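Local coordinates for DNA processing protein DprA (Streptococcus pneumoniae, PDB 3UQZ), which helps load the RecA recombinase onto single-stranded DNA during natural transformation and is thought to shield that DNA from nucleases, at residues 72-77 against 93-98. Sequence-based numbering, arbitrary orientation.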
ATOM      1  N   PRO A  72       2.646  42.170  -7.379  1.00 30.99           N
ATOM      2  CA  PRO A  72       2.825  42.359  -5.926  1.00 30.81           C
ATOM      3  C   PRO A  72       3.660  41.244  -5.292  1.00 35.44           C
ATOM      4  O   PRO A  72       3.934  40.230  -5.940  1.00 35.43           O
ATOM      5  CB  PRO A  72       1.385  42.385  -5.382  1.00 32.12           C
ATOM      6  CG  PRO A  72       0.592  41.656  -6.384  1.00 36.22           C
ATOM      7  CD  PRO A  72       1.228  41.920  -7.714  1.00 31.91           C
ATOM      8  N   SER A  73       4.080  41.442  -4.031  1.00 30.93           N
ATOM      9  CA  SER A  73       4.920  40.478  -3.332  1.00 29.89           C
ATOM     10  C   SER A  73       4.765  40.561  -1.824  1.00 34.59           C
ATOM     11  O   SER A  73       4.085  41.451  -1.310  1.00 35.76           O
ATOM     12  CB  SER A  73       6.387  40.682  -3.720  1.00 31.42           C
ATOM     13  OG  SER A  73       6.815  42.020  -3.518  1.00 32.51           O
ATOM     14  N   PHE A  74       5.376  39.598  -1.125  1.00 30.42           N
ATOM     15  CA  PHE A  74       5.473  39.496   0.329  1.00 29.94           C
ATOM     16  C   PHE A  74       6.733  38.707   0.660  1.00 33.64           C
ATOM     17  O   PHE A  74       7.161  37.872  -0.144  1.00 32.24           O
ATOM     18  CB  PHE A  74       4.209  38.890   0.978  1.00 31.76           C
ATOM     19  CG  PHE A  74       3.928  37.429   0.698  1.00 33.18           C
ATOM     20  CD1 PHE A  74       4.358  36.439   1.579  1.00 35.50           C
ATOM     21  CD2 PHE A  74       3.217  37.042  -0.441  1.00 34.22           C
ATOM     22  CE1 PHE A  74       4.124  35.085   1.310  1.00 35.28           C
ATOM     23  CE2 PHE A  74       2.976  35.686  -0.704  1.00 36.61           C
ATOM     24  CZ  PHE A  74       3.426  34.720   0.177  1.00 34.28           C
ATOM     25  N   SER A  75       7.360  39.011   1.806  1.00 31.20           N
ATOM     26  CA  SER A  75       8.605  38.364   2.224  1.00 31.23           C
ATOM     27  C   SER A  75       8.444  37.658   3.561  1.00 35.41           C
ATOM     28  O   SER A  75       7.428  37.837   4.234  1.00 35.15           O
ATOM     29  CB  SER A  75       9.732  39.391   2.313  1.00 34.29           C
ATOM     30  OG  SER A  75       9.548  40.280   3.404  1.00 37.58           O
ATOM     31  N   ILE A  76       9.486  36.918   3.974  1.00 32.03           N
ATOM     32  CA  ILE A  76       9.563  36.225   5.258  1.00 32.21           C
ATOM     33  C   ILE A  76       9.489  37.222   6.455  1.00 39.87           C
ATOM     34  O   ILE A  76       9.278  36.794   7.585  1.00 41.35           O
ATOM     35  CB  ILE A  76      10.803  35.277   5.275  1.00 34.44           C
ATOM     36  CG1 ILE A  76      10.660  34.141   6.335  1.00 34.31           C
ATOM     37  CG2 ILE A  76      12.124  36.048   5.376  1.00 33.91           C
ATOM     38  CD1 ILE A  76      11.401  32.819   6.011  1.00 35.27           C
ATOM     39  N   LEU A  77       9.632  38.542   6.193  1.00 37.23           N
ATOM     40  CA  LEU A  77       9.554  39.615   7.198  1.00 37.20           C
ATOM     41  C   LEU A  77       8.105  40.057   7.448  1.00 42.64           C
ATOM     42  O   LEU A  77       7.800  40.571   8.525  1.00 42.55           O
ATOM     43  CB  LEU A  77      10.414  40.837   6.788  1.00 36.84           C
ATOM     44  CG  LEU A  77      11.952  40.619   6.596  1.00 40.79           C
ATOM     45  CD1 LEU A  77      12.636  41.904   6.121  1.00 40.50           C
ATOM     46  CD2 LEU A  77      12.653  40.077   7.864  1.00 39.76           C
ATOM     47  N   VAL A  93      12.582  33.399   0.641  1.00 36.22           N
ATOM     48  CA  VAL A  93      12.786  34.686   1.294  1.00 34.67           C
ATOM     49  C   VAL A  93      11.829  35.785   0.768  1.00 36.95           C
ATOM     50  O   VAL A  93      11.402  36.649   1.536  1.00 36.76           O
ATOM     51  CB  VAL A  93      14.291  35.025   1.267  1.00 37.16           C
ATOM     52  CG1 VAL A  93      14.661  36.056   0.208  1.00 36.52           C
ATOM     53  CG2 VAL A  93      14.794  35.389   2.641  1.00 37.02           C
ATOM     54  N   LEU A  94      11.444  35.698  -0.520  1.00 31.22           N
ATOM     55  CA  LEU A  94      10.539  36.632  -1.185  1.00 30.05           C
ATOM     56  C   LEU A  94       9.695  35.866  -2.216  1.00 33.46           C
ATOM     57  O   LEU A  94      10.240  35.066  -2.974  1.00 32.88           O
ATOM     58  CB  LEU A  94      11.351  37.771  -1.861  1.00 29.21           C
ATOM     59  CG  LEU A  94      10.594  38.838  -2.678  1.00 32.11           C
ATOM     60  CD1 LEU A  94       9.970  39.885  -1.788  1.00 31.36           C
ATOM     61  CD2 LEU A  94      11.514  39.507  -3.675  1.00 31.99           C
ATOM     62  N   LEU A  95       8.372  36.110  -2.224  1.00 29.57           N
ATOM     63  CA  LEU A  95       7.418  35.490  -3.152  1.00 29.08           C
ATOM     64  C   LEU A  95       6.542  36.528  -3.827  1.00 33.75           C
ATOM     65  O   LEU A  95       5.908  37.341  -3.152  1.00 32.86           O
ATOM     66  CB  LEU A  95       6.501  34.435  -2.466  1.00 28.32           C
ATOM     67  CG  LEU A  95       7.121  33.087  -2.067  1.00 31.85           C
ATOM     68  CD1 LEU A  95       6.243  32.357  -1.078  1.00 31.39           C
ATOM     69  CD2 LEU A  95       7.383  32.216  -3.276  1.00 33.51           C
ATOM     70  N   PHE A  96       6.495  36.482  -5.164  1.00 31.67           N
ATOM     71  CA  PHE A  96       5.635  37.321  -5.986  1.00 32.13           C
ATOM     72  C   PHE A  96       4.349  36.551  -6.176  1.00 35.77           C
ATOM     73  O   PHE A  96       4.381  35.319  -6.218  1.00 36.52           O
ATOM     74  CB  PHE A  96       6.267  37.613  -7.341  1.00 34.26           C
ATOM     75  CG  PHE A  96       7.505  38.459  -7.254  1.00 36.36           C
ATOM     76  CD1 PHE A  96       7.416  39.844  -7.194  1.00 39.56           C
ATOM     77  CD2 PHE A  96       8.764  37.873  -7.243  1.00 38.24           C
ATOM     78  CE1 PHE A  96       8.571  40.630  -7.128  1.00 40.20           C
ATOM     79  CE2 PHE A  96       9.914  38.657  -7.168  1.00 40.75           C
ATOM     80  CZ  PHE A  96       9.810  40.030  -7.124  1.00 38.69           C
ATOM     81  N   TYR A  97       3.216  37.257  -6.261  1.00 31.22           N
ATOM     82  CA  TYR A  97       1.918  36.618  -6.391  1.00 29.91           C
ATOM     83  C   TYR A  97       0.976  37.335  -7.340  1.00 34.02           C
ATOM     84  O   TYR A  97       1.159  38.507  -7.672  1.00 34.00           O
ATOM     85  CB  TYR A  97       1.270  36.404  -5.010  1.00 30.15           C
ATOM     86  CG  TYR A  97       0.756  37.664  -4.356  1.00 31.80           C
ATOM     87  CD1 TYR A  97      -0.566  38.073  -4.521  1.00 33.06           C
ATOM     88  CD2 TYR A  97       1.582  38.434  -3.538  1.00 33.30           C
ATOM     89  CE1 TYR A  97      -1.044  39.233  -3.923  1.00 33.25           C
ATOM     90  CE2 TYR A  97       1.113  39.599  -2.932  1.00 34.67           C
ATOM     91  CZ  TYR A  97      -0.200  39.993  -3.127  1.00 44.04           C
ATOM     92  OH  TYR A  97      -0.669  41.126  -2.507  1.00 49.49           O
ATOM     93  N   LYS A  98      -0.048  36.598  -7.743  1.00 30.36           N
ATOM     94  CA  LYS A  98      -1.131  37.008  -8.608  1.00 29.63           C
ATOM     95  C   LYS A  98      -2.376  36.335  -8.029  1.00 32.82           C
ATOM     96  O   LYS A  98      -2.479  35.116  -8.041  1.00 32.87           O
ATOM     97  CB  LYS A  98      -0.843  36.544 -10.046  1.00 31.82           C
ATOM     98  CG  LYS A  98      -1.840  37.035 -11.069  1.00 43.23           C
ATOM     99  CD  LYS A  98      -1.312  38.183 -11.911  1.00 48.34           C
ATOM    100  CE  LYS A  98      -2.311  38.584 -12.980  1.00 61.01           C
ATOM    101  NZ  LYS A  98      -3.619  39.039 -12.413  1.00 66.93           N
TER
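Phe74 and Leu95 face each other as an antiparallel hydrogen-bonded pair: Leu95 N donates to Phe74 O (3.0 Å), and Phe74 N returns a bond to Leu95 O (3.1 Å). Two further backbone bonds flank this pair, from Tyr97 N to Pro72 O and from Ile76 N to Val93 O. Ser75 OG, hydrogen-bonded to Asn5 OD1, also accepts from Leu77 N at 3.3 Å, closing an ST turn just past the strand. Strand 73-75 is the outermost strand of the chain's mixed sheet at one end, in the Rossmann-like domain; strand 94-99 joins it to strand 189-192. On one face of the sheet, the Phe74 side chain, with CG placed between backbone N and carbonyl carbon (chi1 68°), turns its ring over Leu95: Leu95 CB lies over one face of the ring, toward its rim, and Leu95 CD1 meets Phe74 CZ (3.9 Å). Tyr97 CD2 meets the edge of the ring at Phe74 CD2 (3.8 Å). Pro72 CG sits over one face of the Tyr97 ring, 3.9 Å from its centroid, in a CH-pi contact. On the other face, Ser73 CB sits 3.7 Å from Phe96 CD1, while Ser75 and Leu94 pack against Ile8 of helix 5-13, in the sterile alpha motif domain.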